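Local coordinates for protein chinitase A (PDB 3EBV) that probably cleaves internal glycosidic bonds of chitin, this chain being the family 18 TIM-barrel catalytic domain of a longer, probably secreted enzyme, at residues 154-159 against 203-208; 148-153 against 160-165; 244-249 against 256-261. All blocks are in the same frame, centred on the assembly; numbering follows the deposited sequence.

How the contacts relate
From the N terminus, strand 145-148 opens the first loop. Contact 2 closes that loop by laying the strand end and the turn after it, 148-153, against the start of helix 161-168. Contact 1 begins between those segments, at 154-159, and reaches forward to helix 199-210, so contacts 1 and 2 cross along the chain. They also touch: Met155 packs on Pro150 and on Phe163. Contact 3 follows in series and closes the loop after helix 237-249. It meets contact 1 where Phe256 and Cys246 pack on Thr203. Helix 199-210 thus joins contacts 1 and 3, while contacts 2 and 3 stay about 13 Å apart at their nearest atoms.

Contact 1 (154-159 against 203-208); sequences DMQSTQ and TALACI
Ile208 lays its two branches against the backbone of 155-157 and the end of the Gln156 side chain. Ile208 points its CB at the loop and has the largest single share of the contact. Ile208 CG2 touches Met155 O at 3.6 Å and Gln156 O at 3.8 Å. The other branch ends in Ile208 CD1, 3.9 Å from Gln156 O and close to the end of the Gln156 side chain. Ile208 has CG1 beside its backbone N (chi1 -59°) and CG2 on the carbonyl side. The extended chi2 (169°) carries CD1 towards the Gln156 side chain, while CG2 stays by Met155 O. Both methyls meet the same peptide chain.

Gln156 starts out pointing away from the helix. Its chain bends at chi2 (-74°) and brings its end back beside Ile208 CD1 and Leu205.

The polar link is a water. Water 1 lies 2.9 Å from Met155 O and 2.9 Å from Leu205 O and bridges these two carbonyls. It ties the loop to the helix without any direct hydrogen bond between the segments.

The loop has its own local bracing. Ser157 OG accepts from Gln159 N at 3.2 Å, which makes an ST turn just before helix 161-168.

Around the contact, the selenomethionine side chain of Met155 packs on Tyr162 of helix 161-168 and on Val176 and Met178 of strand 175-179. Leu205 also packs on Met178, and Gln156 lies on Met186 and Leu187 of strand 186-187. Cys207 of helix 199-210 is disulfide-bonded to Cys189. The loop after strand 145-148 thus fills in between helices 161-168 and 199-210.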
ATOM      1  N   ASP A 154      -2.395   8.713 -10.604  1.00 11.96           N
ATOM      2  CA  ASP A 154      -3.760   8.401 -10.166  1.00 12.27           C
ATOM      3  C   ASP A 154      -4.283   9.335  -9.069  1.00 12.24           C
ATOM      4  O   ASP A 154      -5.474   9.245  -8.715  1.00 12.52           O
ATOM      5  CB  ASP A 154      -3.803   6.968  -9.650  1.00 11.77           C
ATOM      6  CG  ASP A 154      -3.455   5.940 -10.719  1.00 11.22           C
ATOM      7  OD1 ASP A 154      -4.022   6.032 -11.827  1.00 12.90           O
ATOM      8  OD2 ASP A 154      -2.619   5.057 -10.441  1.00 11.95           O
HETATM    9  N   MSE A 155      -3.418  10.193  -8.510  1.00 11.21           N
HETATM   10  CA  MSE A 155      -3.820  11.070  -7.403  1.00 11.10           C
HETATM   11  C   MSE A 155      -3.369  12.521  -7.641  1.00 10.72           C
HETATM   12  O   MSE A 155      -3.159  13.270  -6.678  1.00 10.48           O
HETATM   13  CB  MSE A 155      -3.221  10.593  -6.073  1.00 11.24           C
HETATM   14  CG  MSE A 155      -3.460   9.109  -5.715  1.00 10.51           C
HETATM   15 SE   MSE A 155      -5.339   8.758  -5.206  1.00 16.02          SE
HETATM   16  CE  MSE A 155      -5.331   9.594  -3.492  1.00 11.36           C
ATOM     17  N   GLN A 156      -3.294  12.925  -8.898  1.00 11.25           N
ATOM     18  CA  GLN A 156      -2.904  14.299  -9.242  1.00 12.27           C
ATOM     19  C   GLN A 156      -4.032  15.298  -9.009  1.00 13.65           C
ATOM     20  O   GLN A 156      -3.789  16.483  -8.856  1.00 14.62           O
ATOM     21  CB  GLN A 156      -2.409  14.344 -10.684  1.00 12.23           C
ATOM     22  CG  GLN A 156      -0.931  13.902 -10.801  1.00 12.12           C
ATOM     23  CD  GLN A 156       0.036  14.981 -10.284  1.00 11.98           C
ATOM     24  OE1 GLN A 156       0.483  14.955  -9.103  1.00 14.22           O
ATOM     25  NE2 GLN A 156       0.392  15.877 -11.160  1.00 11.27           N
ATOM     26  N   SER A 157      -5.261  14.795  -8.949  1.00 14.76           N
ATOM     27  CA  SER A 157      -6.397  15.615  -8.526  1.00 15.33           C
ATOM     28  C   SER A 157      -7.468  14.667  -8.012  1.00 16.19           C
ATOM     29  O   SER A 157      -7.376  13.431  -8.172  1.00 15.60           O
ATOM     30  CB  SER A 157      -6.983  16.425  -9.692  1.00 16.26           C
ATOM     31  OG  SER A 157      -7.691  15.619 -10.610  1.00 17.02           O
ATOM     32  N   THR A 158      -8.508  15.259  -7.437  1.00 17.08           N
ATOM     33  CA  THR A 158      -9.624  14.491  -6.889  1.00 17.51           C
ATOM     34  C   THR A 158     -10.407  13.799  -7.984  1.00 18.40           C
ATOM     35  O   THR A 158     -11.219  12.946  -7.682  1.00 18.82           O
ATOM     36  CB  THR A 158     -10.569  15.360  -6.060  1.00 18.16           C
ATOM     37  OG1 THR A 158     -11.086  16.388  -6.905  1.00 19.88           O
ATOM     38  CG2 THR A 158      -9.855  15.983  -4.865  1.00 17.34           C
ATOM     39  N   GLN A 159     -10.109  14.134  -9.236  1.00 18.73           N
ATOM     40  CA  GLN A 159     -10.710  13.493 -10.399  1.00 20.41           C
ATOM     41  C   GLN A 159     -10.013  12.190 -10.816  1.00 19.36           C
ATOM     42  O   GLN A 159     -10.519  11.493 -11.660  1.00 20.89           O
ATOM     43  CB  GLN A 159     -10.762  14.484 -11.599  1.00 21.62           C
ATOM     44  CG  GLN A 159     -11.411  15.848 -11.271  1.00 27.43           C
ATOM     45  CD  GLN A 159     -12.728  15.680 -10.540  1.00 34.51           C
ATOM     46  OE1 GLN A 159     -12.932  16.213  -9.432  1.00 38.07           O
ATOM     47  NE2 GLN A 159     -13.626  14.906 -11.142  1.00 37.06           N
ATOM     48  N   THR A 203       6.370  15.540  -0.017  1.00  8.41           N
ATOM     49  CA  THR A 203       5.481  16.451   0.714  1.00  7.86           C
ATOM     50  C   THR A 203       4.478  17.175  -0.168  1.00  8.41           C
ATOM     51  O   THR A 203       3.299  17.319   0.223  1.00  8.97           O
ATOM     52  CB  THR A 203       6.320  17.495   1.531  1.00  8.94           C
ATOM     53  OG1 THR A 203       7.170  18.219   0.616  1.00  9.27           O
ATOM     54  CG2 THR A 203       7.193  16.794   2.556  1.00  8.87           C
ATOM     55  N   ALA A 204       4.926  17.653  -1.332  1.00  7.68           N
ATOM     56  CA  ALA A 204       4.048  18.382  -2.229  1.00  7.76           C
ATOM     57  C   ALA A 204       2.950  17.532  -2.868  1.00  8.15           C
ATOM     58  O   ALA A 204       1.855  18.042  -3.161  1.00  9.69           O
ATOM     59  CB  ALA A 204       4.862  19.139  -3.285  1.00  9.23           C
ATOM     60  N   LEU A 205       3.257  16.252  -3.135  1.00  8.76           N
ATOM     61  CA  LEU A 205       2.224  15.369  -3.686  1.00  8.31           C
ATOM     62  C   LEU A 205       1.326  14.828  -2.569  1.00  7.60           C
ATOM     63  O   LEU A 205       0.114  14.693  -2.805  1.00  8.43           O
ATOM     64  CB  LEU A 205       2.868  14.206  -4.465  1.00  9.13           C
ATOM     65  CG  LEU A 205       3.204  14.539  -5.925  1.00  9.16           C
ATOM     66  CD1 LEU A 205       4.204  15.672  -6.098  1.00 11.87           C
ATOM     67  CD2 LEU A 205       3.760  13.272  -6.600  1.00 10.71           C
ATOM     68  N   ALA A 206       1.873  14.510  -1.386  1.00  7.98           N
ATOM     69  CA  ALA A 206       1.006  14.121  -0.252  1.00  8.34           C
ATOM     70  C   ALA A 206       0.019  15.238   0.073  1.00  9.20           C
ATOM     71  O   ALA A 206      -1.146  14.979   0.394  1.00  9.59           O
ATOM     72  CB  ALA A 206       1.827  13.756   0.956  1.00  8.46           C
ATOM     73  N   CYS A 207       0.466  16.476  -0.054  1.00  9.54           N
ATOM     74  CA  CYS A 207      -0.406  17.643   0.185  1.00 10.12           C
ATOM     75  C   CYS A 207      -1.683  17.602  -0.674  1.00 10.61           C
ATOM     76  O   CYS A 207      -2.753  18.046  -0.235  1.00 10.44           O
ATOM     77  CB  CYS A 207       0.445  18.888  -0.164  1.00 10.86           C
ATOM     78  SG  CYS A 207      -0.424  20.461  -0.103  1.00 14.70           S
ATOM     79  N   ILE A 208      -1.602  17.112  -1.911  1.00  9.06           N
ATOM     80  CA  ILE A 208      -2.800  17.087  -2.759  1.00  8.88           C
ATOM     81  C   ILE A 208      -3.865  16.199  -2.071  1.00  8.75           C
ATOM     82  O   ILE A 208      -5.062  16.525  -2.090  1.00 10.37           O
ATOM     83  CB  ILE A 208      -2.494  16.493  -4.167  1.00  9.47           C
ATOM     84  CG1 ILE A 208      -1.415  17.297  -4.895  1.00 10.46           C
ATOM     85  CG2 ILE A 208      -3.754  16.420  -5.025  1.00 10.58           C
ATOM     86  CD1 ILE A 208      -0.918  16.593  -6.146  1.00 10.30           C
TER
HETATM   87  O   HOH W   1      -1.118  12.876  -4.684  1.00 10.30           O

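Contact 2 (148-153 against 160-165); sequences MAPQTI and GGYFQT
The chain leaves strand 145-148 at Met148 and passes beside the first turn of helix 161-168. The closest CA atoms are those of Pro150 and Tyr162, 6.3 Å apart. Gly160 is the N-cap residue of the helix.

The Tyr162 ring carries the contact. Pro150 lies over one of its faces in a CH-pi contact, with Pro150 CB 4.0 Å from the ring centroid and 25° off the normal. The selenomethionine Met148 comes in obliquely: its CE is 3.6 Å from Tyr162 CD2 and 3.8 Å from Thr165 CG2. Met148 is extended at chi2 (-178°) and bends at chi3, which sets CE between the ring and the threonine methyl. Thr165 turns its hydroxyl back onto its own helix. There Thr165 OG1 donates to Gly161 O at 2.8 Å, and Thr165 N reaches the same oxygen from the opposite face of the carbonyl.

Tyr162 OH is hydrogen-bonded to Leu120 O at the end of strand 115-120. The chemistry is therefore divided: apolar atoms hold the ring across the contact, and the buried hydroxyl is satisfied by a neighbouring barrel strand.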
HETATM    1  N   MSE A 148      -4.969   1.211  -0.515  1.00  9.47           N
HETATM    2  CA  MSE A 148      -4.832   1.373  -1.961  1.00 10.08           C
HETATM    3  C   MSE A 148      -3.430   1.875  -2.214  1.00  9.45           C
HETATM    4  O   MSE A 148      -2.907   2.630  -1.374  1.00 10.81           O
HETATM    5  CB  MSE A 148      -5.829   2.395  -2.505  1.00  9.59           C
HETATM    6  CG  MSE A 148      -7.285   2.065  -2.078  1.00 10.71           C
HETATM    7 SE   MSE A 148      -8.539   3.377  -2.860  1.00 18.42          SE
HETATM    8  CE  MSE A 148      -8.936   2.398  -4.507  1.00 16.32           C
ATOM      9  N   ALA A 149      -2.867   1.463  -3.347  1.00  9.99           N
ATOM     10  CA  ALA A 149      -1.488   1.844  -3.707  1.00  9.60           C
ATOM     11  C   ALA A 149      -1.483   2.443  -5.126  1.00 10.13           C
ATOM     12  O   ALA A 149      -0.893   1.906  -6.070  1.00 10.47           O
ATOM     13  CB  ALA A 149      -0.546   0.618  -3.629  1.00  9.82           C
ATOM     14  N   PRO A 150      -2.134   3.608  -5.287  1.00  9.63           N
ATOM     15  CA  PRO A 150      -2.114   4.280  -6.597  1.00  8.41           C
ATOM     16  C   PRO A 150      -0.697   4.645  -7.032  1.00  8.67           C
ATOM     17  O   PRO A 150       0.188   4.796  -6.181  1.00  9.54           O
ATOM     18  CB  PRO A 150      -2.857   5.608  -6.317  1.00  8.93           C
ATOM     19  CG  PRO A 150      -2.765   5.805  -4.798  1.00  9.33           C
ATOM     20  CD  PRO A 150      -2.821   4.395  -4.229  1.00 10.51           C
ATOM     21  N   GLN A 151      -0.532   4.788  -8.347  1.00  8.65           N
ATOM     22  CA  GLN A 151       0.645   5.458  -8.898  1.00  9.16           C
ATOM     23  C   GLN A 151       0.419   6.970  -8.839  1.00  9.96           C
ATOM     24  O   GLN A 151      -0.713   7.466  -8.627  1.00  9.80           O
ATOM     25  CB  GLN A 151       0.866   4.974 -10.330  1.00 10.53           C
ATOM     26  CG  GLN A 151       1.306   3.516 -10.358  1.00 11.73           C
ATOM     27  CD  GLN A 151       1.506   3.052 -11.770  1.00 15.94           C
ATOM     28  OE1 GLN A 151       2.607   3.176 -12.320  1.00 17.09           O
ATOM     29  NE2 GLN A 151       0.437   2.566 -12.394  1.00 14.99           N
ATOM     30  N   THR A 152       1.501   7.757  -9.025  1.00  9.69           N
ATOM     31  CA  THR A 152       1.340   9.188  -8.849  1.00  9.51           C
ATOM     32  C   THR A 152       0.312   9.786  -9.827  1.00  9.43           C
ATOM     33  O   THR A 152      -0.401  10.735  -9.496  1.00 10.38           O
ATOM     34  CB  THR A 152       2.713   9.911  -8.985  1.00 10.45           C
ATOM     35  OG1 THR A 152       3.289   9.568 -10.254  1.00 11.93           O
ATOM     36  CG2 THR A 152       3.604   9.537  -7.856  1.00 11.01           C
ATOM     37  N   ILE A 153       0.251   9.241 -11.036  1.00 11.28           N
ATOM     38  CA  ILE A 153      -0.710   9.748 -12.038  1.00 13.40           C
ATOM     39  C   ILE A 153      -2.170   9.569 -11.607  1.00 12.95           C
ATOM     40  O   ILE A 153      -3.082  10.232 -12.164  1.00 13.29           O
ATOM     41  CB  ILE A 153      -0.547   9.060 -13.407  1.00 13.30           C
ATOM     42  CG1 ILE A 153      -0.693   7.531 -13.286  1.00 14.56           C
ATOM     43  CG2 ILE A 153       0.781   9.473 -14.010  1.00 17.62           C
ATOM     44  CD1 ILE A 153      -0.636   6.796 -14.624  1.00 19.30           C
ATOM     45  N   GLY A 160      -8.835  11.882 -10.273  1.00 17.22           N
ATOM     46  CA  GLY A 160      -8.174  10.618 -10.643  1.00 15.81           C
ATOM     47  C   GLY A 160      -9.070   9.449 -10.246  1.00 14.30           C
ATOM     48  O   GLY A 160      -9.778   9.546  -9.250  1.00 14.98           O
ATOM     49  N   GLY A 161      -9.000   8.341 -10.980  1.00 13.44           N
ATOM     50  CA  GLY A 161      -9.877   7.189 -10.671  1.00 12.81           C
ATOM     51  C   GLY A 161      -9.665   6.652  -9.269  1.00 11.43           C
ATOM     52  O   GLY A 161     -10.638   6.430  -8.524  1.00 12.15           O
ATOM     53  N   TYR A 162      -8.406   6.427  -8.869  1.00 10.72           N
ATOM     54  CA  TYR A 162      -8.133   6.060  -7.479  1.00 10.61           C
ATOM     55  C   TYR A 162      -8.638   7.106  -6.473  1.00  9.90           C
ATOM     56  O   TYR A 162      -9.177   6.772  -5.427  1.00 11.35           O
ATOM     57  CB  TYR A 162      -6.619   5.825  -7.242  1.00 10.25           C
ATOM     58  CG  TYR A 162      -6.145   4.417  -7.485  1.00  9.80           C
ATOM     59  CD1 TYR A 162      -5.775   3.998  -8.761  1.00  9.10           C
ATOM     60  CD2 TYR A 162      -6.044   3.536  -6.415  1.00 10.39           C
ATOM     61  CE1 TYR A 162      -5.312   2.655  -8.989  1.00  9.90           C
ATOM     62  CE2 TYR A 162      -5.555   2.220  -6.605  1.00 10.51           C
ATOM     63  CZ  TYR A 162      -5.209   1.809  -7.903  1.00 10.76           C
ATOM     64  OH  TYR A 162      -4.784   0.492  -8.026  1.00 12.61           O
ATOM     65  N   PHE A 163      -8.434   8.399  -6.777  1.00 10.20           N
ATOM     66  CA  PHE A 163      -8.763   9.432  -5.833  1.00  9.85           C
ATOM     67  C   PHE A 163     -10.300   9.464  -5.644  1.00  8.90           C
ATOM     68  O   PHE A 163     -10.774   9.517  -4.504  1.00 10.03           O
ATOM     69  CB  PHE A 163      -8.191  10.790  -6.307  1.00 10.75           C
ATOM     70  CG  PHE A 163      -7.883  11.759  -5.188  1.00 10.51           C
ATOM     71  CD1 PHE A 163      -6.737  12.592  -5.272  1.00 11.28           C
ATOM     72  CD2 PHE A 163      -8.686  11.857  -4.057  1.00 11.74           C
ATOM     73  CE1 PHE A 163      -6.457  13.530  -4.216  1.00 12.25           C
ATOM     74  CE2 PHE A 163      -8.407  12.790  -2.999  1.00 12.71           C
ATOM     75  CZ  PHE A 163      -7.271  13.626  -3.118  1.00 11.55           C
ATOM     76  N   GLN A 164     -11.034   9.406  -6.759  1.00 11.19           N
ATOM     77  CA  GLN A 164     -12.510   9.435  -6.677  1.00 11.35           C
ATOM     78  C   GLN A 164     -13.007   8.236  -5.868  1.00 10.37           C
ATOM     79  O   GLN A 164     -13.882   8.373  -5.030  1.00 11.63           O
ATOM     80  CB  GLN A 164     -13.120   9.380  -8.062  1.00 13.05           C
ATOM     81  CG  GLN A 164     -14.641   9.578  -8.045  1.00 16.52           C
ATOM     82  CD  GLN A 164     -15.060  10.873  -7.422  1.00 21.75           C
ATOM     83  OE1 GLN A 164     -15.584  10.908  -6.267  1.00 22.35           O
ATOM     84  NE2 GLN A 164     -14.817  11.974  -8.159  1.00 20.47           N
ATOM     85  N   THR A 165     -12.396   7.068  -6.120  1.00  9.70           N
ATOM     86  CA  THR A 165     -12.785   5.847  -5.399  1.00 10.47           C
ATOM     87  C   THR A 165     -12.515   6.003  -3.925  1.00 10.56           C
ATOM     88  O   THR A 165     -13.362   5.729  -3.060  1.00 10.98           O
ATOM     89  CB  THR A 165     -12.091   4.602  -5.968  1.00 11.16           C
ATOM     90  OG1 THR A 165     -12.360   4.511  -7.370  1.00 10.75           O
ATOM     91  CG2 THR A 165     -12.582   3.295  -5.257  1.00 12.37           C
TER

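Contact 3 (244-249 against 256-261); sequences LDCLTK and FKPSKT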
ATOM      1  N   LEU A 244       8.121  12.987   6.601  1.00  9.50           N
ATOM      2  CA  LEU A 244       7.175  12.732   7.701  1.00 10.30           C
ATOM      3  C   LEU A 244       7.191  13.896   8.703  1.00 11.13           C
ATOM      4  O   LEU A 244       6.123  14.334   9.110  1.00 12.01           O
ATOM      5  CB  LEU A 244       7.527  11.411   8.406  1.00 11.39           C
ATOM      6  CG  LEU A 244       7.286  10.149   7.549  1.00 10.89           C
ATOM      7  CD1 LEU A 244       7.970   8.997   8.327  1.00 13.00           C
ATOM      8  CD2 LEU A 244       5.800   9.892   7.352  1.00 10.85           C
ATOM      9  N   ASP A 245       8.399  14.340   9.059  1.00 10.95           N
ATOM     10  CA  ASP A 245       8.552  15.501   9.981  1.00 11.45           C
ATOM     11  C   ASP A 245       7.895  16.725   9.370  1.00 11.74           C
ATOM     12  O   ASP A 245       7.241  17.514  10.070  1.00 11.98           O
ATOM     13  CB  ASP A 245      10.019  15.784  10.233  1.00 11.76           C
ATOM     14  CG  ASP A 245      10.678  14.728  11.109  1.00 12.84           C
ATOM     15  OD1 ASP A 245       9.947  13.868  11.667  1.00 14.36           O
ATOM     16  OD2 ASP A 245      11.915  14.826  11.206  1.00 14.76           O
ATOM     17  N   CYS A 246       8.140  16.951   8.088  1.00 10.19           N
ATOM     18  CA  CYS A 246       7.636  18.177   7.473  1.00 10.53           C
ATOM     19  C   CYS A 246       6.114  18.228   7.531  1.00 10.83           C
ATOM     20  O   CYS A 246       5.483  19.247   7.941  1.00 11.82           O
ATOM     21  CB  CYS A 246       8.182  18.254   6.045  1.00 11.09           C
ATOM     22  SG  CYS A 246       7.552  19.660   5.062  1.00 10.26           S
ATOM     23  N   LEU A 247       5.480  17.116   7.169  1.00  9.64           N
ATOM     24  CA  LEU A 247       4.014  17.061   7.132  1.00 10.00           C
ATOM     25  C   LEU A 247       3.427  17.066   8.544  1.00 10.52           C
ATOM     26  O   LEU A 247       2.397  17.698   8.752  1.00 11.65           O
ATOM     27  CB  LEU A 247       3.560  15.779   6.405  1.00 10.42           C
ATOM     28  CG  LEU A 247       3.853  15.845   4.887  1.00 10.67           C
ATOM     29  CD1 LEU A 247       3.771  14.398   4.258  1.00 10.11           C
ATOM     30  CD2 LEU A 247       2.894  16.755   4.156  1.00  9.85           C
ATOM     31  N   THR A 248       4.054  16.349   9.488  1.00 11.11           N
ATOM     32  CA  THR A 248       3.420  16.180  10.825  1.00 12.12           C
ATOM     33  C   THR A 248       3.721  17.321  11.800  1.00 13.14           C
ATOM     34  O   THR A 248       2.896  17.587  12.678  1.00 14.47           O
ATOM     35  CB  THR A 248       3.835  14.844  11.498  1.00 12.18           C
ATOM     36  OG1 THR A 248       5.245  14.792  11.700  1.00 12.93           O
ATOM     37  CG2 THR A 248       3.355  13.631  10.640  1.00 13.88           C
ATOM     38  N   LYS A 249       4.896  17.929  11.662  1.00 12.07           N
ATOM     39  CA  LYS A 249       5.314  18.880  12.702  0.70 13.44           C
ATOM     40  C   LYS A 249       6.069  20.091  12.186  1.00 13.17           C
ATOM     41  O   LYS A 249       6.608  20.879  12.995  1.00 13.82           O
ATOM     42  CB  LYS A 249       6.084  18.153  13.813  0.70 13.90           C
ATOM     43  CG  LYS A 249       7.404  17.525  13.375  0.70 14.71           C
ATOM     44  CD  LYS A 249       7.986  16.670  14.537  0.70 16.59           C
ATOM     45  CE  LYS A 249       9.241  15.926  14.141  0.70 21.91           C
ATOM     46  NZ  LYS A 249      10.006  15.306  15.307  0.70 22.06           N
ATOM     47  N   PHE A 256       9.408  23.007  -0.411  1.00 10.30           N
ATOM     48  CA  PHE A 256       7.955  23.005  -0.288  1.00  9.60           C
ATOM     49  C   PHE A 256       7.521  22.958   1.181  1.00  9.37           C
ATOM     50  O   PHE A 256       7.911  22.061   1.924  1.00 10.37           O
ATOM     51  CB  PHE A 256       7.309  21.809  -1.015  1.00  9.36           C
ATOM     52  CG  PHE A 256       5.827  21.838  -0.847  1.00  9.60           C
ATOM     53  CD1 PHE A 256       5.049  22.839  -1.471  1.00 11.59           C
ATOM     54  CD2 PHE A 256       5.226  20.961   0.052  1.00  9.90           C
ATOM     55  CE1 PHE A 256       3.657  22.938  -1.210  1.00 10.69           C
ATOM     56  CE2 PHE A 256       3.830  21.048   0.281  1.00  8.89           C
ATOM     57  CZ  PHE A 256       3.066  22.034  -0.335  1.00 10.13           C
ATOM     58  N   LYS A 257       6.737  23.974   1.537  1.00  9.68           N
ATOM     59  CA  LYS A 257       6.198  24.063   2.903  1.00  9.63           C
ATOM     60  C   LYS A 257       4.685  23.907   2.893  1.00  9.39           C
ATOM     61  O   LYS A 257       3.959  24.744   2.364  1.00 10.65           O
ATOM     62  CB  LYS A 257       6.579  25.429   3.512  1.00  9.94           C
ATOM     63  CG  LYS A 257       5.961  25.638   4.937  1.00  9.76           C
ATOM     64  CD  LYS A 257       6.596  24.682   5.931  1.00 10.45           C
ATOM     65  CE  LYS A 257       5.985  24.787   7.357  1.00 11.35           C
ATOM     66  NZ  LYS A 257       4.583  24.218   7.383  1.00  9.84           N
ATOM     67  N   PRO A 258       4.191  22.768   3.454  1.00 10.29           N
ATOM     68  CA  PRO A 258       2.742  22.666   3.546  1.00 10.78           C
ATOM     69  C   PRO A 258       2.140  23.821   4.344  1.00 11.12           C
ATOM     70  O   PRO A 258       2.775  24.349   5.264  1.00 10.83           O
ATOM     71  CB  PRO A 258       2.531  21.333   4.290  1.00 11.69           C
ATOM     72  CG  PRO A 258       3.819  20.536   4.106  1.00 11.91           C
ATOM     73  CD  PRO A 258       4.915  21.604   4.016  1.00 10.42           C
ATOM     74  N   SER A 259       0.903  24.194   4.039  1.00 11.90           N
ATOM     75  CA  SER A 259       0.286  25.274   4.795  0.70 11.71           C
ATOM     76  C   SER A 259      -0.039  24.892   6.215  1.00 11.74           C
ATOM     77  O   SER A 259      -0.087  25.749   7.093  1.00 11.48           O
ATOM     78  CB  SER A 259      -0.976  25.769   4.113  0.70 13.46           C
ATOM     79  OG  SER A 259      -0.666  26.286   2.829  0.70 16.87           O
ATOM     80  N   LYS A 260      -0.297  23.599   6.434  1.00 11.73           N
ATOM     81  CA  LYS A 260      -0.713  23.096   7.741  1.00 13.00           C
ATOM     82  C   LYS A 260       0.203  21.982   8.237  1.00 12.10           C
ATOM     83  O   LYS A 260       1.117  21.545   7.504  1.00 11.95           O
ATOM     84  CB  LYS A 260      -2.159  22.560   7.666  1.00 13.69           C
ATOM     85  CG  LYS A 260      -3.212  23.644   7.452  1.00 17.66           C
ATOM     86  CD  LYS A 260      -4.600  23.009   7.262  1.00 19.01           C
ATOM     87  CE  LYS A 260      -5.507  23.979   6.550  1.00 28.26           C
ATOM     88  NZ  LYS A 260      -5.997  24.989   7.509  1.00 32.24           N
ATOM     89  N   THR A 261       0.004  21.572   9.493  1.00 12.57           N
ATOM     90  CA  THR A 261       0.601  20.337  10.012  1.00 12.94           C
ATOM     91  C   THR A 261      -0.506  19.307  10.115  1.00 13.43           C
ATOM     92  O   THR A 261      -1.679  19.656  10.245  1.00 12.76           O
ATOM     93  CB  THR A 261       1.242  20.481  11.400  1.00 14.20           C
ATOM     94  OG1 THR A 261       0.265  20.995  12.320  1.00 17.42           O
ATOM     95  CG2 THR A 261       2.463  21.424  11.371  1.00 15.48           C
TER
HETATM   96  O   HOH W   2       3.939  21.468   7.717  1.00 11.38           O
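Apolar contacts come first, and they centre on Pro258. Pro258 turns its CB towards helix 237-249, and its CG and CD make the contacts. Pro258 CD lies 3.4 Å from Cys246 SG. Beside it, Pro258 CG meets Leu247 CD2 at 3.9 Å, and these two side chains cross at about a right angle. Cys246 has SG anti to the backbone N (chi1 175°). This directs the sulfur at the proline, and the same sulfur is in the disulfide to Cys253.

Thr261 makes the second group, mostly against main chain. Thr261 CA approaches Leu247 O at 3.4 Å as a CA-H...O contact, bent to 135° at the hydrogen. Thr261 CB sits 3.6 Å from Thr248 O. Its CG2 methyl comes down on the backbone of Lys249. The threonine therefore covers carbonyls at the last turn of the helix, where a backbone hydrogen bond between Leu247 and Tyr262 adds a direct polar tie.

A water joins the helix to the loop. Water 2 donates to Cys246 O at 2.7 Å and to Lys260 O. It accepts from Lys257 NZ at 2.8 Å. The Lys257 chain folds back over its own segment, and NZ also donates to Pro258 O.

On the helix itself, Leu244 O is gripped twice, by Thr248 OG1 from above the carbonyl plane and, from the other face, by Thr248 N.

Phe256 packs on Ala204 of helix 199-210. The loop is the alpha-to-beta connection between helix 237-249 and strand 267-271, with the Cys246-Cys253 disulfide tying its first part to the helix. The chain doubles back after the helix, then 256-261 runs beside its last residues in the same general sense. Such alpha-to-beta returns recur round a TIM barrel, the fold of family 18 chitinases.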